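Local coordinates for putative triphosphoribosyl-dephospho-coA synthase (Archaeoglobus fulgidus DSM 4304, PDB 3H9P), which is of unproven function but probably binds ATP and may act as a triphosphoribosyl-dephospho-CoA synthase, at residues P25-V30 with G59-L64; I68-A73 with R84-R89; L181-P186 with E204-A209. All coordinates share one frame; numbering follows the deposited sequence.

Interaction 1. Residues P25-V30 with G59-L64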
ATOM      1  N   PRO A  25       5.708  30.575  -4.459  1.00 23.11           N
ATOM      2  CA  PRO A  25       7.042  30.673  -5.066  1.00 23.58           C
ATOM      3  C   PRO A  25       7.563  29.371  -5.702  1.00 24.71           C
ATOM      4  O   PRO A  25       8.210  29.436  -6.755  1.00 24.82           O
ATOM      5  CB  PRO A  25       7.962  31.091  -3.899  1.00 23.22           C
ATOM      6  CG  PRO A  25       7.051  31.788  -2.926  1.00 22.69           C
ATOM      7  CD  PRO A  25       5.696  31.071  -3.063  1.00 23.10           C
ATOM      8  N   ALA A  26       7.309  28.221  -5.066  1.00 24.67           N
ATOM      9  CA  ALA A  26       7.634  26.914  -5.645  1.00 24.79           C
ATOM     10  C   ALA A  26       6.895  26.700  -6.959  1.00 24.60           C
ATOM     11  O   ALA A  26       7.466  26.197  -7.927  1.00 24.73           O
ATOM     12  CB  ALA A  26       7.242  25.788  -4.668  1.00 25.68           C
ATOM     13  N   PHE A  27       5.617  27.082  -6.985  1.00 24.38           N
ATOM     14  CA  PHE A  27       4.812  26.945  -8.191  1.00 24.57           C
ATOM     15  C   PHE A  27       5.374  27.774  -9.340  1.00 24.47           C
ATOM     16  O   PHE A  27       5.430  27.292 -10.479  1.00 26.16           O
ATOM     17  CB  PHE A  27       3.341  27.312  -7.948  1.00 25.22           C
ATOM     18  CG  PHE A  27       2.594  26.354  -7.068  1.00 24.58           C
ATOM     19  CD1 PHE A  27       2.977  25.024  -6.951  1.00 29.20           C
ATOM     20  CD2 PHE A  27       1.484  26.780  -6.366  1.00 28.66           C
ATOM     21  CE1 PHE A  27       2.264  24.125  -6.133  1.00 29.33           C
ATOM     22  CE2 PHE A  27       0.768  25.881  -5.543  1.00 30.19           C
ATOM     23  CZ  PHE A  27       1.187  24.556  -5.434  1.00 27.17           C
ATOM     24  N   LEU A  28       5.799  29.005  -9.061  1.00 23.86           N
ATOM     25  CA  LEU A  28       6.439  29.852 -10.090  1.00 23.53           C
ATOM     26  C   LEU A  28       7.734  29.205 -10.601  1.00 23.44           C
ATOM     27  O   LEU A  28       8.023  29.200 -11.808  1.00 22.49           O
ATOM     28  CB  LEU A  28       6.694  31.265  -9.573  1.00 23.50           C
ATOM     29  CG  LEU A  28       5.466  32.136  -9.225  1.00 24.85           C
ATOM     30  CD1 LEU A  28       5.884  33.512  -8.764  1.00 21.02           C
ATOM     31  CD2 LEU A  28       4.492  32.237 -10.419  1.00 24.63           C
ATOM     32  N   GLU A  29       8.475  28.600  -9.687  1.00 22.52           N
ATOM     33  CA  GLU A  29       9.650  27.849 -10.085  1.00 24.46           C
ATOM     34  C   GLU A  29       9.331  26.656 -11.034  1.00 24.01           C
ATOM     35  O   GLU A  29       9.988  26.487 -12.047  1.00 24.15           O
ATOM     36  CB  GLU A  29      10.445  27.443  -8.852  1.00 23.76           C
ATOM     37  CG  GLU A  29      11.616  26.605  -9.134  1.00 28.28           C
ATOM     38  CD  GLU A  29      12.654  26.641  -7.997  1.00 33.69           C
ATOM     39  OE1 GLU A  29      12.267  26.827  -6.810  1.00 36.38           O
ATOM     40  OE2 GLU A  29      13.860  26.506  -8.313  1.00 33.73           O
ATOM     41  N   VAL A  30       8.296  25.880 -10.706  1.00 23.92           N
ATOM     42  CA  VAL A  30       7.815  24.807 -11.551  1.00 23.41           C
ATOM     43  C   VAL A  30       7.417  25.304 -12.936  1.00 24.46           C
ATOM     44  O   VAL A  30       7.798  24.691 -13.962  1.00 23.39           O
ATOM     45  CB  VAL A  30       6.630  24.060 -10.834  1.00 25.21           C
ATOM     46  CG1 VAL A  30       5.905  23.092 -11.764  1.00 22.09           C
ATOM     47  CG2 VAL A  30       7.114  23.367  -9.489  1.00 22.93           C
ATOM     48  N   GLY A  59      -0.599  15.434  -1.169  1.00 34.74           N
ATOM     49  CA  GLY A  59      -1.277  14.926  -2.357  1.00 30.74           C
ATOM     50  C   GLY A  59      -1.714  16.042  -3.263  1.00 29.95           C
ATOM     51  O   GLY A  59      -1.632  15.925  -4.483  1.00 27.94           O
ATOM     52  N   ALA A  60      -2.160  17.151  -2.665  1.00 29.07           N
ATOM     53  CA  ALA A  60      -2.506  18.322  -3.462  1.00 28.69           C
ATOM     54  C   ALA A  60      -1.310  18.728  -4.339  1.00 28.71           C
ATOM     55  O   ALA A  60      -1.472  18.901  -5.570  1.00 27.72           O
ATOM     56  CB  ALA A  60      -2.978  19.440  -2.597  1.00 27.40           C
ATOM     57  N   PHE A  61      -0.114  18.803  -3.734  1.00 28.37           N
ATOM     58  CA  PHE A  61       1.129  19.161  -4.487  1.00 29.19           C
ATOM     59  C   PHE A  61       1.571  18.174  -5.533  1.00 29.17           C
ATOM     60  O   PHE A  61       2.096  18.544  -6.629  1.00 29.43           O
ATOM     61  CB  PHE A  61       2.289  19.389  -3.512  1.00 29.94           C
ATOM     62  CG  PHE A  61       2.059  20.542  -2.563  1.00 30.72           C
ATOM     63  CD1 PHE A  61       1.444  21.720  -3.009  1.00 30.78           C
ATOM     64  CD2 PHE A  61       2.516  20.480  -1.274  1.00 33.99           C
ATOM     65  CE1 PHE A  61       1.276  22.793  -2.188  1.00 30.20           C
ATOM     66  CE2 PHE A  61       2.352  21.562  -0.414  1.00 37.06           C
ATOM     67  CZ  PHE A  61       1.716  22.727  -0.886  1.00 36.66           C
ATOM     68  N   LEU A  62       1.390  16.898  -5.208  1.00 29.32           N
ATOM     69  CA  LEU A  62       1.740  15.846  -6.158  1.00 28.61           C
ATOM     70  C   LEU A  62       0.787  15.892  -7.370  1.00 28.24           C
ATOM     71  O   LEU A  62       1.164  15.523  -8.477  1.00 27.39           O
ATOM     72  CB  LEU A  62       1.717  14.476  -5.470  1.00 28.16           C
ATOM     73  CG  LEU A  62       2.062  13.216  -6.247  1.00 29.76           C
ATOM     74  CD1 LEU A  62       3.442  13.289  -6.967  1.00 28.29           C
ATOM     75  CD2 LEU A  62       1.952  11.984  -5.305  1.00 27.74           C
ATOM     76  N   LEU A  63      -0.448  16.315  -7.128  1.00 27.75           N
ATOM     77  CA  LEU A  63      -1.422  16.522  -8.187  1.00 29.14           C
ATOM     78  C   LEU A  63      -1.122  17.818  -8.955  1.00 30.38           C
ATOM     79  O   LEU A  63      -1.100  17.831 -10.210  1.00 31.32           O
ATOM     80  CB  LEU A  63      -2.865  16.555  -7.645  1.00 28.85           C
ATOM     81  CG  LEU A  63      -3.569  15.257  -7.207  1.00 28.09           C
ATOM     82  CD1 LEU A  63      -4.889  15.533  -6.463  1.00 24.50           C
ATOM     83  CD2 LEU A  63      -3.823  14.325  -8.433  1.00 23.56           C
ATOM     84  N   LEU A  64      -0.854  18.893  -8.231  1.00 29.82           N
ATOM     85  CA  LEU A  64      -0.772  20.218  -8.889  1.00 30.12           C
ATOM     86  C   LEU A  64       0.509  20.503  -9.610  1.00 30.15           C
ATOM     87  O   LEU A  64       0.489  21.108 -10.653  1.00 31.77           O
ATOM     88  CB  LEU A  64      -1.024  21.342  -7.890  1.00 30.16           C
ATOM     89  CG  LEU A  64      -2.477  21.460  -7.407  1.00 30.77           C
ATOM     90  CD1 LEU A  64      -2.432  22.268  -6.093  1.00 33.38           C
ATOM     91  CD2 LEU A  64      -3.394  22.131  -8.440  1.00 28.32           C
TER

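Interaction 2. Residues I68-A73 with R84-R89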
ATOM      1  N   ILE A  68       0.914  22.328 -13.150  1.00 27.81           N
ATOM      2  CA  ILE A  68       1.569  23.610 -13.222  1.00 28.44           C
ATOM      3  C   ILE A  68       2.788  23.596 -14.164  1.00 29.41           C
ATOM      4  O   ILE A  68       3.108  24.589 -14.803  1.00 28.79           O
ATOM      5  CB  ILE A  68       1.889  24.162 -11.837  1.00 29.11           C
ATOM      6  CG1 ILE A  68       0.537  24.408 -11.103  1.00 30.96           C
ATOM      7  CG2 ILE A  68       2.725  25.489 -11.977  1.00 27.25           C
ATOM      8  CD1 ILE A  68       0.585  24.607  -9.580  1.00 33.08           C
ATOM      9  N   SER A  69       3.441  22.451 -14.276  1.00 30.21           N
ATOM     10  CA  SER A  69       4.614  22.339 -15.135  1.00 31.15           C
ATOM     11  C   SER A  69       4.208  22.473 -16.579  1.00 30.44           C
ATOM     12  O   SER A  69       5.037  22.785 -17.422  1.00 30.21           O
ATOM     13  CB  SER A  69       5.346  21.011 -14.918  1.00 31.52           C
ATOM     14  OG  SER A  69       4.688  19.972 -15.617  1.00 31.53           O
ATOM     15  N   SER A  70       2.916  22.260 -16.839  1.00 30.25           N
ATOM     16  CA  SER A  70       2.338  22.396 -18.190  1.00 29.31           C
ATOM     17  C   SER A  70       1.329  23.554 -18.287  1.00 27.78           C
ATOM     18  O   SER A  70       0.420  23.523 -19.130  1.00 28.77           O
ATOM     19  CB  SER A  70       1.635  21.093 -18.570  1.00 29.79           C
ATOM     20  OG  SER A  70       2.482  19.981 -18.338  1.00 32.37           O
ATOM     21  N   TRP A  71       1.486  24.555 -17.432  1.00 26.51           N
ATOM     22  CA  TRP A  71       0.588  25.724 -17.338  1.00 25.68           C
ATOM     23  C   TRP A  71       0.218  26.429 -18.644  1.00 25.89           C
ATOM     24  O   TRP A  71      -0.833  27.060 -18.712  1.00 25.91           O
ATOM     25  CB  TRP A  71       1.168  26.761 -16.404  1.00 25.78           C
ATOM     26  CG  TRP A  71       2.441  27.345 -16.876  1.00 24.25           C
ATOM     27  CD1 TRP A  71       3.715  26.847 -16.666  1.00 20.87           C
ATOM     28  CD2 TRP A  71       2.595  28.558 -17.622  1.00 23.48           C
ATOM     29  NE1 TRP A  71       4.646  27.694 -17.255  1.00 21.93           N
ATOM     30  CE2 TRP A  71       3.980  28.743 -17.845  1.00 23.87           C
ATOM     31  CE3 TRP A  71       1.692  29.503 -18.129  1.00 22.98           C
ATOM     32  CZ2 TRP A  71       4.479  29.831 -18.568  1.00 25.63           C
ATOM     33  CZ3 TRP A  71       2.176  30.576 -18.828  1.00 24.53           C
ATOM     34  CH2 TRP A  71       3.565  30.736 -19.057  1.00 26.22           C
ATOM     35  N   ASP A  72       1.071  26.308 -19.660  1.00 24.98           N
ATOM     36  CA  ASP A  72       0.922  27.049 -20.897  1.00 25.35           C
ATOM     37  C   ASP A  72       0.489  26.164 -22.066  1.00 24.97           C
ATOM     38  O   ASP A  72       0.463  26.611 -23.205  1.00 24.38           O
ATOM     39  CB  ASP A  72       2.251  27.761 -21.237  1.00 25.33           C
ATOM     40  CG  ASP A  72       3.433  26.787 -21.377  1.00 27.01           C
ATOM     41  OD1 ASP A  72       3.368  25.595 -20.958  1.00 27.04           O
ATOM     42  OD2 ASP A  72       4.466  27.250 -21.866  1.00 27.75           O
ATOM     43  N   ALA A  73       0.155  24.908 -21.785  1.00 25.22           N
ATOM     44  CA  ALA A  73      -0.342  23.985 -22.840  1.00 25.22           C
ATOM     45  C   ALA A  73      -1.651  24.380 -23.529  1.00 25.33           C
ATOM     46  O   ALA A  73      -1.875  23.990 -24.682  1.00 26.84           O
ATOM     47  CB  ALA A  73      -0.420  22.571 -22.335  1.00 24.22           C
ATOM     48  N   ARG A  84       0.621  14.667 -18.297  1.00 29.97           N
ATOM     49  CA  ARG A  84       0.872  13.225 -18.426  1.00 30.99           C
ATOM     50  C   ARG A  84       2.142  12.966 -19.251  1.00 31.04           C
ATOM     51  O   ARG A  84       2.961  12.121 -18.887  1.00 30.75           O
ATOM     52  CB  ARG A  84      -0.308  12.536 -19.078  1.00 30.96           C
ATOM     53  CG  ARG A  84      -0.082  11.084 -19.351  1.00 33.51           C
ATOM     54  CD  ARG A  84      -1.316  10.524 -19.955  1.00 38.14           C
ATOM     55  NE  ARG A  84      -1.594   9.172 -19.523  1.00 41.72           N
ATOM     56  CZ  ARG A  84      -2.525   8.398 -20.089  1.00 46.60           C
ATOM     57  NH1 ARG A  84      -3.261   8.857 -21.113  1.00 47.01           N
ATOM     58  NH2 ARG A  84      -2.720   7.158 -19.640  1.00 46.40           N
ATOM     59  N   ASN A  85       2.283  13.682 -20.361  1.00 30.80           N
ATOM     60  CA  ASN A  85       3.468  13.577 -21.205  1.00 31.51           C
ATOM     61  C   ASN A  85       4.765  13.976 -20.473  1.00 30.72           C
ATOM     62  O   ASN A  85       5.757  13.259 -20.522  1.00 29.83           O
ATOM     63  CB  ASN A  85       3.269  14.397 -22.478  1.00 31.89           C
ATOM     64  CG  ASN A  85       2.256  13.747 -23.448  1.00 36.60           C
ATOM     65  OD1 ASN A  85       2.051  12.525 -23.435  1.00 40.76           O
ATOM     66  ND2 ASN A  85       1.636  14.562 -24.302  1.00 38.69           N
ATOM     67  N   ARG A  86       4.744  15.095 -19.757  1.00 29.81           N
ATOM     68  CA  ARG A  86       5.874  15.433 -18.925  1.00 29.78           C
ATOM     69  C   ARG A  86       6.144  14.383 -17.846  1.00 28.69           C
ATOM     70  O   ARG A  86       7.289  14.109 -17.521  1.00 28.63           O
ATOM     71  CB  ARG A  86       5.737  16.833 -18.311  1.00 30.24           C
ATOM     72  CG  ARG A  86       6.010  17.930 -19.300  1.00 33.58           C
ATOM     73  CD  ARG A  86       6.090  19.346 -18.635  1.00 38.38           C
ATOM     74  NE  ARG A  86       6.612  20.279 -19.636  1.00 41.30           N
ATOM     75  CZ  ARG A  86       5.848  20.943 -20.507  1.00 42.99           C
ATOM     76  NH1 ARG A  86       4.516  20.826 -20.476  1.00 43.12           N
ATOM     77  NH2 ARG A  86       6.420  21.725 -21.411  1.00 43.34           N
ATOM     78  N   LEU A  87       5.095  13.785 -17.298  1.00 28.29           N
ATOM     79  CA  LEU A  87       5.269  12.740 -16.261  1.00 28.36           C
ATOM     80  C   LEU A  87       5.999  11.510 -16.794  1.00 28.49           C
ATOM     81  O   LEU A  87       6.854  10.921 -16.105  1.00 27.87           O
ATOM     82  CB  LEU A  87       3.904  12.341 -15.669  1.00 27.98           C
ATOM     83  CG  LEU A  87       3.359  13.322 -14.639  1.00 28.38           C
ATOM     84  CD1 LEU A  87       1.833  13.141 -14.477  1.00 27.69           C
ATOM     85  CD2 LEU A  87       4.074  13.208 -13.291  1.00 22.91           C
ATOM     86  N   ARG A  88       5.655  11.130 -18.029  1.00 28.22           N
ATOM     87  CA  ARG A  88       6.304  10.027 -18.713  1.00 28.36           C
ATOM     88  C   ARG A  88       7.773  10.368 -19.020  1.00 29.19           C
ATOM     89  O   ARG A  88       8.594   9.476 -19.150  1.00 29.63           O
ATOM     90  CB  ARG A  88       5.602   9.703 -20.039  1.00 27.83           C
ATOM     91  CG  ARG A  88       4.142   9.319 -19.990  1.00 28.37           C
ATOM     92  CD  ARG A  88       3.606   9.148 -21.446  1.00 35.37           C
ATOM     93  NE  ARG A  88       2.306   8.472 -21.467  1.00 41.94           N
ATOM     94  CZ  ARG A  88       1.159   8.966 -21.950  1.00 43.71           C
ATOM     95  NH1 ARG A  88       1.119  10.168 -22.526  1.00 42.61           N
ATOM     96  NH2 ARG A  88       0.041   8.230 -21.869  1.00 43.09           N
ATOM     97  N   ARG A  89       8.117  11.640 -19.172  1.00 29.37           N
ATOM     98  CA  ARG A  89       9.512  11.963 -19.500  1.00 30.07           C
ATOM     99  C   ARG A  89      10.330  12.275 -18.247  1.00 29.55           C
ATOM    100  O   ARG A  89      11.453  12.758 -18.358  1.00 29.92           O
ATOM    101  CB  ARG A  89       9.603  13.148 -20.475  1.00 30.82           C
ATOM    102  CG  ARG A  89       9.137  12.871 -21.892  1.00 32.37           C
ATOM    103  CD  ARG A  89       8.758  14.154 -22.608  1.00 38.69           C
ATOM    104  NE  ARG A  89       7.916  13.831 -23.758  1.00 44.01           N
ATOM    105  CZ  ARG A  89       8.375  13.523 -24.976  1.00 47.22           C
ATOM    106  NH1 ARG A  89       9.687  13.539 -25.233  1.00 49.20           N
ATOM    107  NH2 ARG A  89       7.519  13.211 -25.949  1.00 47.28           N
TER

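Interaction 3. Residues L181-P186 with E204-A209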
ATOM      1  N   LEU A 181     -17.255  14.475  -4.983  1.00 27.22           N
ATOM      2  CA  LEU A 181     -16.089  13.584  -4.998  1.00 27.33           C
ATOM      3  C   LEU A 181     -16.120  12.682  -3.749  1.00 27.75           C
ATOM      4  O   LEU A 181     -15.843  11.481  -3.830  1.00 28.24           O
ATOM      5  CB  LEU A 181     -14.776  14.363  -5.126  1.00 28.02           C
ATOM      6  CG  LEU A 181     -14.605  15.223  -6.397  1.00 28.54           C
ATOM      7  CD1 LEU A 181     -13.357  16.159  -6.382  1.00 22.79           C
ATOM      8  CD2 LEU A 181     -14.581  14.348  -7.604  1.00 24.45           C
ATOM      9  N   LEU A 182     -16.512  13.252  -2.612  1.00 27.43           N
ATOM     10  CA  LEU A 182     -16.659  12.475  -1.391  1.00 27.91           C
ATOM     11  C   LEU A 182     -17.623  11.272  -1.565  1.00 27.77           C
ATOM     12  O   LEU A 182     -17.338  10.159  -1.081  1.00 27.89           O
ATOM     13  CB  LEU A 182     -17.086  13.382  -0.222  1.00 27.52           C
ATOM     14  CG  LEU A 182     -16.849  12.882   1.216  1.00 27.17           C
ATOM     15  CD1 LEU A 182     -15.335  12.697   1.548  1.00 22.89           C
ATOM     16  CD2 LEU A 182     -17.524  13.804   2.212  1.00 24.65           C
ATOM     17  N   SER A 183     -18.736  11.453  -2.272  1.00 27.68           N
ATOM     18  CA  SER A 183     -19.637  10.288  -2.481  1.00 28.52           C
ATOM     19  C   SER A 183     -19.226   9.283  -3.563  1.00 28.51           C
ATOM     20  O   SER A 183     -19.903   8.272  -3.757  1.00 29.31           O
ATOM     21  CB  SER A 183     -21.140  10.648  -2.610  1.00 28.52           C
ATOM     22  OG  SER A 183     -21.391  12.025  -2.694  1.00 27.68           O
ATOM     23  N   LYS A 184     -18.129   9.528  -4.248  1.00 28.25           N
ATOM     24  CA  LYS A 184     -17.836   8.750  -5.433  1.00 29.64           C
ATOM     25  C   LYS A 184     -16.583   7.910  -5.217  1.00 29.76           C
ATOM     26  O   LYS A 184     -16.466   6.800  -5.718  1.00 30.29           O
ATOM     27  CB  LYS A 184     -17.664   9.711  -6.615  1.00 29.52           C
ATOM     28  CG  LYS A 184     -17.703   9.100  -7.969  1.00 31.11           C
ATOM     29  CD  LYS A 184     -17.480  10.188  -9.001  1.00 32.48           C
ATOM     30  CE  LYS A 184     -17.658   9.683 -10.401  1.00 33.18           C
ATOM     31  NZ  LYS A 184     -19.028  10.016 -10.835  1.00 37.47           N
ATOM     32  N   PHE A 185     -15.634   8.442  -4.463  1.00 29.82           N
ATOM     33  CA  PHE A 185     -14.353   7.768  -4.353  1.00 29.11           C
ATOM     34  C   PHE A 185     -14.067   7.622  -2.884  1.00 29.08           C
ATOM     35  O   PHE A 185     -14.049   8.624  -2.169  1.00 28.86           O
ATOM     36  CB  PHE A 185     -13.252   8.569  -5.045  1.00 28.59           C
ATOM     37  CG  PHE A 185     -13.484   8.776  -6.516  1.00 26.38           C
ATOM     38  CD1 PHE A 185     -13.355   7.712  -7.417  1.00 22.83           C
ATOM     39  CD2 PHE A 185     -13.813  10.030  -6.993  1.00 24.02           C
ATOM     40  CE1 PHE A 185     -13.546   7.908  -8.760  1.00 23.53           C
ATOM     41  CE2 PHE A 185     -14.027  10.242  -8.347  1.00 26.57           C
ATOM     42  CZ  PHE A 185     -13.908   9.188  -9.236  1.00 23.88           C
ATOM     43  N   PRO A 186     -13.926   6.366  -2.421  1.00 28.95           N
ATOM     44  CA  PRO A 186     -13.459   6.102  -1.054  1.00 28.61           C
ATOM     45  C   PRO A 186     -12.034   6.656  -0.953  1.00 28.65           C
ATOM     46  O   PRO A 186     -11.238   6.498  -1.884  1.00 29.35           O
ATOM     47  CB  PRO A 186     -13.472   4.573  -0.939  1.00 28.45           C
ATOM     48  CG  PRO A 186     -14.032   4.043  -2.221  1.00 30.46           C
ATOM     49  CD  PRO A 186     -14.010   5.151  -3.252  1.00 28.51           C
ATOM     50  N   GLU A 204     -21.272   6.605   1.288  1.00 33.25           N
ATOM     51  CA  GLU A 204     -22.725   6.462   1.514  1.00 32.85           C
ATOM     52  C   GLU A 204     -23.300   7.576   2.376  1.00 32.44           C
ATOM     53  O   GLU A 204     -24.451   8.007   2.152  1.00 31.66           O
ATOM     54  CB  GLU A 204     -23.077   5.090   2.088  1.00 31.68           C
ATOM     55  CG  GLU A 204     -22.705   3.979   1.124  1.00 33.09           C
ATOM     56  CD  GLU A 204     -22.727   2.590   1.738  1.00 34.78           C
ATOM     57  OE1 GLU A 204     -22.692   2.492   2.979  1.00 35.77           O
ATOM     58  OE2 GLU A 204     -22.770   1.595   0.971  1.00 35.81           O
ATOM     59  N   TRP A 205     -22.513   8.025   3.362  1.00 31.77           N
ATOM     60  CA  TRP A 205     -22.960   9.117   4.227  1.00 32.06           C
ATOM     61  C   TRP A 205     -22.895  10.400   3.446  1.00 32.41           C
ATOM     62  O   TRP A 205     -23.795  11.237   3.547  1.00 32.46           O
ATOM     63  CB  TRP A 205     -22.103   9.256   5.485  1.00 32.70           C
ATOM     64  CG  TRP A 205     -22.117   8.045   6.377  1.00 34.66           C
ATOM     65  CD1 TRP A 205     -23.121   7.118   6.498  1.00 34.66           C
ATOM     66  CD2 TRP A 205     -21.082   7.635   7.274  1.00 34.24           C
ATOM     67  NE1 TRP A 205     -22.762   6.149   7.401  1.00 35.96           N
ATOM     68  CE2 TRP A 205     -21.518   6.443   7.897  1.00 36.23           C
ATOM     69  CE3 TRP A 205     -19.833   8.161   7.620  1.00 33.18           C
ATOM     70  CZ2 TRP A 205     -20.742   5.770   8.862  1.00 36.12           C
ATOM     71  CZ3 TRP A 205     -19.055   7.480   8.553  1.00 32.66           C
ATOM     72  CH2 TRP A 205     -19.512   6.297   9.160  1.00 34.72           C
ATOM     73  N   ALA A 206     -21.837  10.546   2.638  1.00 32.26           N
ATOM     74  CA  ALA A 206     -21.709  11.739   1.803  1.00 32.50           C
ATOM     75  C   ALA A 206     -22.904  11.870   0.880  1.00 31.85           C
ATOM     76  O   ALA A 206     -23.441  12.955   0.761  1.00 31.99           O
ATOM     77  CB  ALA A 206     -20.374  11.778   1.002  1.00 31.61           C
ATOM     78  N   GLU A 207     -23.335  10.786   0.240  1.00 31.97           N
ATOM     79  CA  GLU A 207     -24.387  10.938  -0.782  1.00 32.56           C
ATOM     80  C   GLU A 207     -25.724  11.264  -0.126  1.00 33.25           C
ATOM     81  O   GLU A 207     -26.649  11.693  -0.778  1.00 32.38           O
ATOM     82  CB  GLU A 207     -24.500   9.725  -1.717  1.00 31.61           C
ATOM     83  CG  GLU A 207     -24.888   8.439  -1.047  1.00 31.37           C
ATOM     84  CD  GLU A 207     -24.898   7.245  -2.000  1.00 32.88           C
ATOM     85  OE1 GLU A 207     -24.626   7.428  -3.212  1.00 30.36           O
ATOM     86  OE2 GLU A 207     -25.216   6.122  -1.537  1.00 33.02           O
ATOM     87  N   LYS A 208     -25.805  11.070   1.180  1.00 34.82           N
ATOM     88  CA  LYS A 208     -27.048  11.345   1.865  1.00 36.83           C
ATOM     89  C   LYS A 208     -26.935  12.626   2.667  1.00 37.34           C
ATOM     90  O   LYS A 208     -27.921  13.073   3.261  1.00 38.20           O
ATOM     91  CB  LYS A 208     -27.489  10.139   2.719  1.00 36.83           C
ATOM     92  CG  LYS A 208     -28.124   9.039   1.871  1.00 39.19           C
ATOM     93  CD  LYS A 208     -28.599   7.825   2.671  1.00 43.35           C
ATOM     94  CE  LYS A 208     -27.476   6.794   2.846  1.00 45.90           C
ATOM     95  NZ  LYS A 208     -26.913   6.306   1.532  1.00 46.64           N
ATOM     96  N   ALA A 209     -25.742  13.224   2.678  1.00 37.58           N
ATOM     97  CA  ALA A 209     -25.573  14.528   3.326  1.00 38.38           C
ATOM     98  C   ALA A 209     -25.795  15.669   2.324  1.00 39.02           C
ATOM     99  O   ALA A 209     -24.864  16.063   1.590  1.00 39.55           O
ATOM    100  CB  ALA A 209     -24.208  14.648   4.015  1.00 37.95           C
TER

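Interaction 1. Residues P25-V30 with G59-L64
Phe27 reaches from helix 24-33 to Phe61 and Leu64 of helix 58-68, a helix-helix contact inside the all-helical CitG-type fold. The backbones stand well apart: the closest CA atoms, those of Phe27 and Leu64, are 8.8 Å from each other, and the two segments bury 123 Å² in all, so long side chains bridge the gap.

The aromatic part of the contact is a rim-to-rim meeting of two phenyl rings. Their centroids are 5.9 Å apart and their planes are turned 67° against each other, with neither ring over the face of the other; this is packing without a stack. In both residues CG is anti to the carbonyl carbon (chi1 -69° in Phe27), which carries each ring out from its helix to meet the other.

The aromatic-to-aliphatic part is looser, with Phe27 CZ lying 4.3 Å from Leu64 CD1. No hydrogen bond crosses between the segments. Around them, Phe27 and Val30 also touch Val65 further along helix 58-68, Phe61 packs against Ala43 and Val44 of helix 36-46, and Leu64 touches Phe241 of helix 230-246, which places Phe61 and Leu64 in the buried interior between several helices. The point of closest approach is Phe27 CZ, 3.7 Å from Phe61 CE1 and equally far from Phe61 CD1.

Interaction 2. Residues I68-A73 with R84-R89
Arg86 NH1 donates to Ser70 OG at 3.1 Å, with an N-H...O angle of 147°, a weak hydrogen bond and the sole one between the segments. The serine oxygen lies at the edge of the guanidinium, near its plane. A different approach is made by Ser69: its carbonyl O sits 3.4 Å above one face of the same group, offset toward the rim. Lower on the chain, Arg86 CD passes 3.4 Å from Ser69 OG. The arginine is extended from CG to NE, and with CG anti to the carbonyl carbon (chi1 -76°) it spans the distance to the serines, whose nearer CA, that of Ser70, is 7.8 Å from its own.

The connection is a tight loop between two consecutive helices: helix 58-68 ends, two type I turns, Ile68 to Trp71 and Ser70 to Ala73, redirect the chain, and a residue near the end of helix 76-88 reaches back to the connecting loop. Trp71 N to Ile68 O and Ala73 N to Ser70 O close these turns at 3.1 and 3.0 Å.

Further out, Ser69 OG has its main polar partner in Pro66 O, to which Ser70 OG is also weakly bonded. Arg34 bonds to Ser69 O and forms a salt bridge with Asp72, bringing its charge close to the Arg86 guanidinium. Asp72 OD1 remains 4.9 Å from Arg86 NH1, where its negative charge could ease the approach of the two arginines.

Interaction 3. Residues L181-P186 with E204-A209
With its CG anti to the backbone N (chi1 -160°), Leu182 sets its branched end against the methyl of Ala206. Ser183 is unusual: its OG is nearly eclipsed with the backbone N (chi1 8°), a strained torsion to be read cautiously at 2.3 Å resolution.

Ala206 CB is the focal point. Leu182 CG and CD2 both lie 3.7 Å from it, and the backbone N of Ser183 lies equally near, so the methyl rests on main chain as well as on a side chain. Beside it, Ser183 CB meets Glu207 CB at 3.6 Å, and it is through this CB that the glutamate side chain takes part.

The backbones come close, with the CA atoms of Ser183 and Ala206 5.0 Å apart, an approach that small side chains at both positions permit. The contact thus joins the C-terminal part of helix 171-182 to that of helix 196-208 in this all-helical fold. Leu182 also touches Ile202 of helix 196-208, Leu218 of helix 212-225 and Ile232 of helix 230-246, so it belongs to a multi-helix core.

The polar partners that can be identified lie on their own sides of the interface. Ser183 OG bonds to Tyr179 O, whereas Lys208 NZ bonds to Glu204 O at 3.1 Å and forms a salt bridge with Glu207 OE2. The two segments share no hydrogen bond or salt bridge, which implies that van der Waals packing, with 183 Å² buried, accounts for their direct association.

Overall arrangement
Along the chain the three contacts follow in series, each closing before the next opens. Interactions 1 and 2 are neighbours, with centres about 12 Å apart, and helix 58-68 links them: it supplies 59-64 to the first and leads into the loop of the second. They touch directly, through Val30 CG1 and Ser69 N (3.6 Å) and through Phe27 CD1 and Ile68 CD1 (3.6 Å). Interaction 3 lies on the opposite side of the chain's centre, its own centre about 27 Å from that of interaction 1 and 31 Å from that of interaction 2. Interactions 1 and 2 thus form one continuous packing region, while interaction 3 joins two helix ends remote from it in the same helical fold.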